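Local structure of aminotransferase, class I (Staphylococcus aureus, 2O1B) at residues Tyr189-Thr197 against Val331-Trp340; Ala222-Ala230 against Leu305-Arg316. The protein probably catalyses the pyridoxal-5'-phosphate-dependent transfer of amino groups between amino acids and 2-oxo acids, probably as an aspartate aminotransferase of class I. One frame throughout, in Å; residues are numbered along the deposited sequence. Where two conformers were deposited one is given.

Contact 1: Tyr189-Thr197 against Val331-Trp340; sequences YPNNPTGST and VHAKGGIYVW
Pro190, which follows a cis peptide bond, lays its ring against the glycine pair of 331-340, with CB 3.8 Å from Gly336 N. Asn192 meets Tyr338 through its amide: the amide and phenol planes are 32° apart, and Asn192 CG comes to 3.7 Å from Tyr338 CE2. A side chain trans to its own backbone nitrogen (chi1 -174°) carries this amide to the cofactor, where ND2 donates to O3 of pyridoxal-5'-phosphate while OD1 accepts from Arg379. Tyr338 OH in turn has Tyr223 as its partner.

Pro193, also after a cis peptide, lies alongside Trp340 and presses CG over the face of the six-membered ring, 3.8 Å from its centroid. Thr194 continues over the same indole face: its CG2 stands 3.9 Å from the centroid of the five-membered ring. Together these two CH-pi contacts cover one face of the indole, whose NE1 is bonded to Tyr167. The run Asn-Asn-Pro-Thr-Gly is a motif familiar from class I and II aminotransferases, members of fold type I, in which the loop after a central strand of the large domain delivers an asparagine to the cofactor's phenolic oxygen; here that loop follows strand 182-187.

Thr194 O is also joined by water 2 to His332 O. Gly195 O accepts two amides, both at 3.0 Å: Gly335 N in the carbonyl plane and Lys334 N from 40° above it. Thr197 crosses the lower part of the Lys334 chain, its OG1 3.4 Å from Lys334 CD and its CG2 packing on Lys334 CB. The lysine chain runs extended beyond CG, taking NZ to His166 and to water 4, which also donates to Thr197 O.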
loop_
_atom_site.group_PDB
_atom_site.type_symbol
_atom_site.label_atom_id
_atom_site.label_comp_id
_atom_site.label_asym_id
_atom_site.label_seq_id
_atom_site.Cartn_x
_atom_site.Cartn_y
_atom_site.Cartn_z
ATOM N N TYR A 189 16.279 15.160 -7.429
ATOM C CA TYR A 189 16.439 16.586 -7.685
ATOM C C TYR A 189 15.073 17.238 -7.912
ATOM O O TYR A 189 14.360 16.886 -8.850
ATOM C CB TYR A 189 17.398 16.857 -8.859
ATOM C CG TYR A 189 18.778 16.323 -8.558
ATOM C CD1 TYR A 189 19.177 15.072 -9.020
ATOM C CD2 TYR A 189 19.655 17.040 -7.738
ATOM C CE1 TYR A 189 20.443 14.558 -8.708
ATOM C CE2 TYR A 189 20.898 16.537 -7.406
ATOM C CZ TYR A 189 21.291 15.302 -7.898
ATOM O OH TYR A 189 22.527 14.821 -7.571
ATOM N N PRO A 190 14.702 18.187 -7.048
ATOM C CA PRO A 190 15.467 18.680 -5.898
ATOM C C PRO A 190 15.790 17.621 -4.843
ATOM O O PRO A 190 14.921 16.803 -4.497
ATOM C CB PRO A 190 14.547 19.753 -5.308
ATOM C CG PRO A 190 13.680 20.164 -6.428
ATOM C CD PRO A 190 13.422 18.906 -7.193
ATOM N N ASN A 191 17.034 17.635 -4.345
ATOM C CA ASN A 191 17.479 16.648 -3.351
ATOM C C ASN A 191 16.930 16.908 -1.947
ATOM O O ASN A 191 16.909 18.040 -1.467
ATOM C CB ASN A 191 19.011 16.555 -3.289
ATOM C CG ASN A 191 19.504 15.314 -2.523
ATOM O OD1 ASN A 191 20.611 15.312 -1.978
ATOM N ND2 ASN A 191 18.698 14.254 -2.506
ATOM N N ASN A 192 16.477 15.840 -1.308
ATOM C CA ASN A 192 16.160 15.862 0.101
ATOM C C ASN A 192 17.282 15.063 0.760
ATOM O O ASN A 192 17.336 13.844 0.589
ATOM C CB ASN A 192 14.790 15.218 0.325
ATOM C CG ASN A 192 14.297 15.329 1.776
ATOM O OD1 ASN A 192 15.051 15.665 2.688
ATOM N ND2 ASN A 192 13.008 15.035 1.984
ATOM N N PRO A 193 18.121 15.709 1.596
ATOM C CA PRO A 193 17.929 16.966 2.328
ATOM C C PRO A 193 18.604 18.265 1.840
ATOM O O PRO A 193 18.359 19.330 2.442
ATOM C CB PRO A 193 18.541 16.612 3.669
ATOM C CG PRO A 193 19.808 15.768 3.232
ATOM C CD PRO A 193 19.421 15.091 1.936
ATOM N N THR A 194 19.439 18.192 0.798
ATOM C CA THR A 194 20.368 19.292 0.471
ATOM C C THR A 194 19.746 20.431 -0.350
ATOM O O THR A 194 20.316 21.518 -0.418
ATOM C CB THR A 194 21.624 18.794 -0.270
ATOM O OG1 THR A 194 21.267 18.450 -1.614
ATOM C CG2 THR A 194 22.254 17.589 0.435
ATOM N N GLY A 195 18.595 20.179 -0.973
ATOM C CA GLY A 195 17.893 21.194 -1.784
ATOM C C GLY A 195 18.516 21.461 -3.155
ATOM O O GLY A 195 18.133 22.418 -3.851
ATOM N N SER A 196 19.476 20.605 -3.523
ATOM C CA SER A 196 20.222 20.703 -4.766
ATOM C C SER A 196 19.295 20.417 -5.934
ATOM O O SER A 196 18.392 19.593 -5.818
ATOM C CB SER A 196 21.345 19.667 -4.771
ATOM O OG SER A 196 22.155 19.760 -3.600
ATOM N N THR A 197 19.531 21.091 -7.058
ATOM C CA THR A 197 18.726 20.917 -8.268
ATOM C C THR A 197 19.571 20.349 -9.414
ATOM O O THR A 197 20.806 20.410 -9.368
ATOM C CB THR A 197 18.080 22.243 -8.718
ATOM O OG1 THR A 197 19.076 23.269 -8.805
ATOM C CG2 THR A 197 16.968 22.671 -7.733
ATOM N N VAL A 331 24.233 25.609 3.124
ATOM C CA VAL A 331 24.237 25.383 1.685
ATOM C C VAL A 331 22.953 26.008 1.131
ATOM O O VAL A 331 21.846 25.625 1.517
ATOM C CB VAL A 331 24.378 23.879 1.347
ATOM C CG1 VAL A 331 24.164 23.613 -0.135
ATOM C CG2 VAL A 331 25.752 23.378 1.786
ATOM N N HIS A 332 23.118 27.008 0.269
ATOM C CA HIS A 332 21.994 27.695 -0.375
ATOM C C HIS A 332 21.063 26.670 -1.035
ATOM O O HIS A 332 21.523 25.782 -1.764
ATOM C CB HIS A 332 22.534 28.722 -1.394
ATOM C CG HIS A 332 21.478 29.415 -2.201
ATOM N ND1 HIS A 332 21.408 29.306 -3.574
ATOM C CD2 HIS A 332 20.469 30.240 -1.836
ATOM C CE1 HIS A 332 20.392 30.027 -4.017
ATOM N NE2 HIS A 332 19.805 30.603 -2.982
ATOM N N ALA A 333 19.762 26.787 -0.745
ATOM C CA ALA A 333 18.740 25.895 -1.277
ATOM C C ALA A 333 18.285 26.360 -2.653
ATOM O O ALA A 333 17.981 27.534 -2.848
ATOM C CB ALA A 333 17.540 25.857 -0.346
ATOM N N LYS A 334 18.217 25.433 -3.602
ATOM C CA LYS A 334 17.837 25.796 -4.975
ATOM C C LYS A 334 16.427 25.322 -5.307
ATOM O O LYS A 334 15.797 25.801 -6.249
ATOM C CB LYS A 334 18.832 25.211 -5.970
ATOM C CG LYS A 334 20.299 25.584 -5.710
ATOM C CD LYS A 334 21.178 25.024 -6.813
ATOM C CE LYS A 334 22.619 24.887 -6.381
ATOM N NZ LYS A 334 23.334 24.193 -7.477
ATOM N N GLY A 335 15.954 24.365 -4.520
ATOM C CA GLY A 335 14.587 23.867 -4.600
ATOM C C GLY A 335 14.202 23.092 -3.351
ATOM O O GLY A 335 14.992 22.976 -2.403
ATOM N N GLY A 336 12.980 22.564 -3.339
ATOM C CA GLY A 336 12.479 21.851 -2.170
ATOM C C GLY A 336 11.994 22.817 -1.111
ATOM O O GLY A 336 11.728 23.975 -1.402
ATOM N N ILE A 337 11.885 22.342 0.125
ATOM C CA ILE A 337 11.291 23.137 1.190
ATOM C C ILE A 337 12.216 23.292 2.422
ATOM O O ILE A 337 11.759 23.702 3.484
ATOM C CB ILE A 337 9.902 22.559 1.607
ATOM C CG1 ILE A 337 10.043 21.140 2.174
ATOM C CG2 ILE A 337 8.904 22.592 0.410
ATOM C CD1 ILE A 337 8.789 20.618 2.825
ATOM N N TYR A 338 13.505 22.976 2.266
ATOM C CA TYR A 338 14.448 22.972 3.396
ATOM C C TYR A 338 15.667 23.879 3.210
ATOM O O TYR A 338 15.994 24.285 2.085
ATOM C CB TYR A 338 14.948 21.550 3.690
ATOM C CG TYR A 338 13.916 20.453 3.575
ATOM C CD1 TYR A 338 13.096 20.120 4.655
ATOM C CD2 TYR A 338 13.777 19.725 2.393
ATOM C CE1 TYR A 338 12.148 19.098 4.557
ATOM C CE2 TYR A 338 12.835 18.705 2.286
ATOM C CZ TYR A 338 12.028 18.393 3.373
ATOM O OH TYR A 338 11.094 17.380 3.269
ATOM N N VAL A 339 16.345 24.191 4.319
ATOM C CA VAL A 339 17.732 24.674 4.253
ATOM C C VAL A 339 18.669 23.670 4.954
ATOM O O VAL A 339 18.339 23.134 6.007
ATOM C CB VAL A 339 17.885 26.134 4.772
ATOM C CG1 VAL A 339 19.333 26.638 4.630
ATOM C CG2 VAL A 339 16.951 27.074 4.008
ATOM N N TRP A 340 19.806 23.399 4.318
ATOM C CA TRP A 340 20.814 22.424 4.766
ATOM C C TRP A 340 21.873 23.255 5.480
ATOM O O TRP A 340 22.613 24.006 4.840
ATOM C CB TRP A 340 21.362 21.709 3.517
ATOM C CG TRP A 340 22.319 20.539 3.638
ATOM C CD1 TRP A 340 23.512 20.406 2.986
ATOM C CD2 TRP A 340 22.131 19.318 4.371
ATOM N NE1 TRP A 340 24.092 19.195 3.276
ATOM C CE2 TRP A 340 23.262 18.501 4.119
ATOM C CE3 TRP A 340 21.115 18.828 5.204
ATOM C CZ2 TRP A 340 23.421 17.242 4.702
ATOM C CZ3 TRP A 340 21.272 17.564 5.786
ATOM C CH2 TRP A 340 22.414 16.788 5.535
HETATM O O HOH W 1 17.499 22.109 1.568
HETATM O O HOH W 2 20.866 23.279 -2.494
HETATM O O HOH W 3 19.839 23.735 1.291
HETATM O O HOH W 4 22.727 21.516 -7.287
#

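Contact 2: Ala222-Ala230 against Leu305-Arg316; sequences AYGAFGFDA and LEEQSNVFKTRR. With PLP (pyridoxal-5'-phosphate), chain B.
Ser309 stands where the loop 222-230 comes nearest the helix, with its CA 4.4 Å from that of Phe226. Its hydroxyl, trans to the backbone nitrogen (chi1 -160°), reaches out to the loop and accepts from Gly227 N at 2.9 Å with an N-H...O angle of 143°. Ala225 O also lies close, 3.1 Å from Ser309 OG, but that bond would be weak and is not settled.

The tight part is aromatic. Phe226 turns its ring edge toward the face of Phe312 in an offset edge-to-face pair, the planes at 89° and the centroids 5.6 Å apart; Gln308 CB supports the same ring at CE1. Phe228 is pushed against the helix backbone itself: Lys313 CA sits over its face, 4.0 Å from the centroid, while Ser309 O is at the ring edge, 3.5 Å from Phe228 CE2. Phe312 CB packs on the far end of this ring, and the bent chain of Arg316 brings a guanidinium face over Phe228 CB. That guanidinium is held from elsewhere, since its NH1 donates to Ala333 O.

Toward solvent the grip slackens. Lys313, partly exposed, stretches along the loop to give Phe228 O only a weak bond from NZ, and the exposed Asp229 keeps its OD2 5.0 Å from Lys313 NZ, too far for a salt bridge.

At its other end the loop enters the active site: Ala222 CB packs on the pyridine ring of the cofactor, and Tyr223, the first residue of a type I turn ending at Phe226, brings CE1 near O3. The loop thus leaves strand 216-220 at the cofactor and runs onto helix 302-325, whose Leu305 also touches helix 88-102.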
loop_
_atom_site.group_PDB
_atom_site.type_symbol
_atom_site.label_atom_id
_atom_site.label_comp_id
_atom_site.label_asym_id
_atom_site.label_seq_id
_atom_site.Cartn_x
_atom_site.Cartn_y
_atom_site.Cartn_z
ATOM N N ALA A 222 9.668 14.228 -6.066
ATOM C CA ALA A 222 8.760 14.719 -5.008
ATOM C C ALA A 222 8.679 16.237 -4.906
ATOM O O ALA A 222 7.607 16.789 -4.591
ATOM C CB ALA A 222 9.164 14.137 -3.671
ATOM N N TYR A 223 9.805 16.912 -5.167
ATOM C CA TYR A 223 9.868 18.375 -5.083
ATOM C C TYR A 223 9.922 19.067 -6.432
ATOM O O TYR A 223 10.381 20.200 -6.532
ATOM C CB TYR A 223 11.013 18.821 -4.169
ATOM C CG TYR A 223 10.711 18.519 -2.721
ATOM C CD1 TYR A 223 11.381 17.500 -2.050
ATOM C CD2 TYR A 223 9.714 19.224 -2.039
ATOM C CE1 TYR A 223 11.085 17.210 -0.722
ATOM C CE2 TYR A 223 9.415 18.944 -0.715
ATOM C CZ TYR A 223 10.101 17.939 -0.066
ATOM O OH TYR A 223 9.799 17.661 1.250
ATOM N N GLY A 224 9.436 18.377 -7.459
ATOM C CA GLY A 224 9.356 18.911 -8.808
ATOM C C GLY A 224 8.771 20.305 -8.913
ATOM O O GLY A 224 9.274 21.121 -9.695
ATOM N N ALA A 225 7.751 20.593 -8.106
ATOM C CA ALA A 225 7.041 21.893 -8.141
ATOM C C ALA A 225 7.854 23.069 -7.587
ATOM O O ALA A 225 7.574 24.237 -7.898
ATOM C CB ALA A 225 5.731 21.783 -7.373
ATOM N N PHE A 226 8.840 22.752 -6.747
ATOM C CA PHE A 226 9.583 23.738 -5.970
ATOM C C PHE A 226 10.966 23.957 -6.619
ATOM O O PHE A 226 11.935 23.262 -6.312
ATOM C CB PHE A 226 9.674 23.267 -4.498
ATOM C CG PHE A 226 8.315 22.964 -3.862
ATOM C CD1 PHE A 226 7.654 23.924 -3.099
ATOM C CD2 PHE A 226 7.694 21.719 -4.048
ATOM C CE1 PHE A 226 6.405 23.650 -2.525
ATOM C CE2 PHE A 226 6.453 21.443 -3.490
ATOM C CZ PHE A 226 5.801 22.422 -2.724
ATOM N N GLY A 227 11.027 24.915 -7.549
ATOM C CA GLY A 227 12.260 25.237 -8.269
ATOM C C GLY A 227 12.380 26.734 -8.201
ATOM O O GLY A 227 11.518 27.445 -8.728
ATOM N N PHE A 228 13.405 27.220 -7.509
ATOM C CA PHE A 228 13.404 28.620 -7.076
ATOM C C PHE A 228 13.919 29.601 -8.116
ATOM O O PHE A 228 13.292 30.625 -8.353
ATOM C CB PHE A 228 14.121 28.786 -5.728
ATOM C CG PHE A 228 13.469 28.015 -4.604
ATOM C CD1 PHE A 228 14.229 27.388 -3.640
ATOM C CD2 PHE A 228 12.077 27.903 -4.540
ATOM C CE1 PHE A 228 13.612 26.670 -2.604
ATOM C CE2 PHE A 228 11.449 27.177 -3.517
ATOM C CZ PHE A 228 12.213 26.570 -2.552
ATOM N N ASP A 229 15.040 29.279 -8.746
ATOM C CA ASP A 229 15.618 30.166 -9.752
ATOM C C ASP A 229 15.449 29.645 -11.185
ATOM O O ASP A 229 15.917 30.267 -12.138
ATOM C CB ASP A 229 17.094 30.422 -9.454
ATOM C CG ASP A 229 17.622 31.677 -10.145
ATOM O OD1 ASP A 229 18.782 31.642 -10.621
ATOM O OD2 ASP A 229 16.890 32.700 -10.212
ATOM N N ALA A 230 14.780 28.500 -11.317
ATOM C CA ALA A 230 14.607 27.811 -12.589
ATOM C C ALA A 230 13.666 26.633 -12.347
ATOM O O ALA A 230 13.737 25.985 -11.297
ATOM C CB ALA A 230 15.953 27.317 -13.116
ATOM N N LEU A 305 0.678 25.236 -8.217
ATOM C CA LEU A 305 2.034 24.666 -8.098
ATOM C C LEU A 305 3.084 25.774 -8.170
ATOM O O LEU A 305 4.090 25.743 -7.452
ATOM C CB LEU A 305 2.304 23.643 -9.204
ATOM C CG LEU A 305 1.638 22.266 -9.129
ATOM C CD1 LEU A 305 2.159 21.401 -10.260
ATOM C CD2 LEU A 305 1.917 21.603 -7.787
ATOM N N GLU A 306 2.836 26.743 -9.049
ATOM C CA GLU A 306 3.717 27.897 -9.209
ATOM C C GLU A 306 3.713 28.733 -7.939
ATOM O O GLU A 306 4.770 29.107 -7.439
ATOM C CB GLU A 306 3.276 28.748 -10.401
ATOM C CG GLU A 306 4.236 29.881 -10.750
ATOM C CD GLU A 306 5.539 29.362 -11.311
ATOM O OE1 GLU A 306 6.582 29.496 -10.627
ATOM O OE2 GLU A 306 5.512 28.786 -12.424
ATOM N N GLU A 307 2.512 29.016 -7.429
ATOM C CA GLU A 307 2.323 29.753 -6.180
ATOM C C GLU A 307 3.119 29.133 -5.031
ATOM O O GLU A 307 3.807 29.845 -4.297
ATOM C CB GLU A 307 0.843 29.792 -5.802
ATOM C CG GLU A 307 0.552 30.608 -4.547
ATOM C CD GLU A 307 -0.839 30.367 -3.987
ATOM O OE1 GLU A 307 -1.821 30.391 -4.771
ATOM O OE2 GLU A 307 -0.946 30.154 -2.755
ATOM N N GLN A 308 3.001 27.815 -4.884
ATOM C CA GLN A 308 3.719 27.050 -3.865
ATOM C C GLN A 308 5.214 27.271 -3.960
ATOM O O GLN A 308 5.869 27.535 -2.956
ATOM C CB GLN A 308 3.438 25.555 -4.014
ATOM C CG GLN A 308 2.040 25.107 -3.591
ATOM C CD GLN A 308 1.926 24.898 -2.098
ATOM O OE1 GLN A 308 1.915 25.861 -1.331
ATOM N NE2 GLN A 308 1.851 23.629 -1.667
ATOM N N SER A 309 5.753 27.144 -5.168
ATOM C CA SER A 309 7.180 27.361 -5.401
ATOM C C SER A 309 7.577 28.782 -4.998
ATOM O O SER A 309 8.564 28.984 -4.301
ATOM C CB SER A 309 7.520 27.114 -6.872
ATOM O OG SER A 309 8.910 26.863 -7.034
ATOM N N ASN A 310 6.794 29.767 -5.422
ATOM C CA ASN A 310 7.106 31.147 -5.086
ATOM C C ASN A 310 7.085 31.429 -3.581
ATOM O O ASN A 310 7.960 32.126 -3.072
ATOM C CB ASN A 310 6.208 32.107 -5.864
ATOM C CG ASN A 310 6.459 32.047 -7.365
ATOM O OD1 ASN A 310 5.553 32.283 -8.170
ATOM N ND2 ASN A 310 7.691 31.719 -7.749
ATOM N N VAL A 311 6.100 30.868 -2.876
ATOM C CA VAL A 311 5.962 31.049 -1.423
ATOM C C VAL A 311 7.192 30.523 -0.684
ATOM O O VAL A 311 7.696 31.165 0.236
ATOM C CB VAL A 311 4.669 30.387 -0.879
ATOM C CG1 VAL A 311 4.776 30.105 0.618
ATOM C CG2 VAL A 311 3.430 31.278 -1.178
ATOM N N PHE A 312 7.691 29.368 -1.103
ATOM C CA PHE A 312 8.885 28.807 -0.473
ATOM C C PHE A 312 10.169 29.516 -0.881
ATOM O O PHE A 312 11.117 29.614 -0.090
ATOM C CB PHE A 312 8.940 27.292 -0.660
ATOM C CG PHE A 312 8.070 26.561 0.315
ATOM C CD1 PHE A 312 8.595 26.090 1.512
ATOM C CD2 PHE A 312 6.704 26.412 0.080
ATOM C CE1 PHE A 312 7.784 25.445 2.441
ATOM C CE2 PHE A 312 5.893 25.772 1.001
ATOM C CZ PHE A 312 6.435 25.281 2.182
ATOM N N LYS A 313 10.176 30.046 -2.101
ATOM C CA LYS A 313 11.282 30.851 -2.593
ATOM C C LYS A 313 11.560 32.032 -1.669
ATOM O O LYS A 313 12.699 32.221 -1.224
ATOM C CB LYS A 313 10.981 31.339 -4.003
ATOM C CG LYS A 313 12.091 32.131 -4.652
ATOM C CD LYS A 313 11.606 32.625 -5.996
ATOM C CE LYS A 313 12.720 33.257 -6.788
ATOM N NZ LYS A 313 12.309 33.405 -8.219
ATOM N N THR A 314 10.530 32.822 -1.367
ATOM C CA THR A 314 10.714 33.985 -0.498
ATOM C C THR A 314 10.960 33.576 0.961
ATOM O O THR A 314 11.819 34.150 1.628
ATOM C CB THR A 314 9.564 35.024 -0.609
ATOM O OG1 THR A 314 8.511 34.693 0.296
ATOM C CG2 THR A 314 9.022 35.100 -2.018
ATOM N N ARG A 315 10.218 32.582 1.451
ATOM C CA ARG A 315 10.492 32.014 2.771
ATOM C C ARG A 315 11.985 31.673 2.907
ATOM O O ARG A 315 12.607 31.976 3.928
ATOM C CB ARG A 315 9.641 30.768 3.025
ATOM C CG ARG A 315 8.224 31.058 3.467
ATOM C CD ARG A 315 7.477 29.760 3.702
ATOM N NE ARG A 315 6.104 30.008 4.117
ATOM C CZ ARG A 315 5.223 29.063 4.423
ATOM N NH1 ARG A 315 5.560 27.780 4.371
ATOM N NH2 ARG A 315 3.998 29.408 4.786
ATOM N N ARG A 316 12.545 31.074 1.859
ATOM C CA ARG A 316 13.973 30.750 1.785
ATOM C C ARG A 316 14.829 32.017 1.796
ATOM O O ARG A 316 15.836 32.090 2.509
ATOM C CB ARG A 316 14.266 29.942 0.519
ATOM C CG ARG A 316 15.729 29.568 0.329
ATOM C CD ARG A 316 16.089 29.420 -1.142
ATOM N NE ARG A 316 15.783 30.618 -1.935
ATOM C CZ ARG A 316 16.182 30.821 -3.193
ATOM N NH1 ARG A 316 16.925 29.913 -3.828
ATOM N NH2 ARG A 316 15.831 31.933 -3.822
HETATM N N1 PLP B . 10.783 11.263 -1.771
HETATM C C2 PLP B . 11.191 12.473 -1.242
HETATM C C2A PLP B . 12.509 13.056 -1.670
HETATM C C3 PLP B . 10.343 13.135 -0.350
HETATM O O3 PLP B . 10.699 14.334 0.196
HETATM C C4 PLP B . 9.111 12.569 0.002
HETATM C C4A PLP B . 8.035 13.499 0.479
HETATM C C5 PLP B . 8.721 11.336 -0.528
HETATM C C6 PLP B . 9.572 10.684 -1.420
HETATM C C5A PLP B . 7.400 10.683 -0.140
HETATM O O4P PLP B . 6.283 11.313 -0.738
HETATM P P PLP B . 4.804 10.677 -0.602
HETATM O O1P PLP B . 3.981 11.529 0.349
HETATM O O2P PLP B . 4.966 9.277 -0.073
HETATM O O3P PLP B . 4.187 10.691 -1.972
#

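Overall arrangement
Both contacts are buried, contact 1 lying nearer the centre of the chain, and both have a partly exposed margin, at Thr197 and Lys334 in contact 1 and at Lys313 in contact 2. Each brings a loop that follows a parallel strand of the seven-stranded sheet onto a later element: in contact 1 a glycine-rich turn leading into strand 338-342, in contact 2 helix 302-325. Their chemistry differs accordingly. Prolines, an indole face, paired amides and bridging waters join loop to turn, while phenylalanines and a serine hydroxyl join loop to helix. The two are linked directly by backbone bonds of Phe226 with Gly336 and Phe228 with Lys334. Both loops reach the same cofactor.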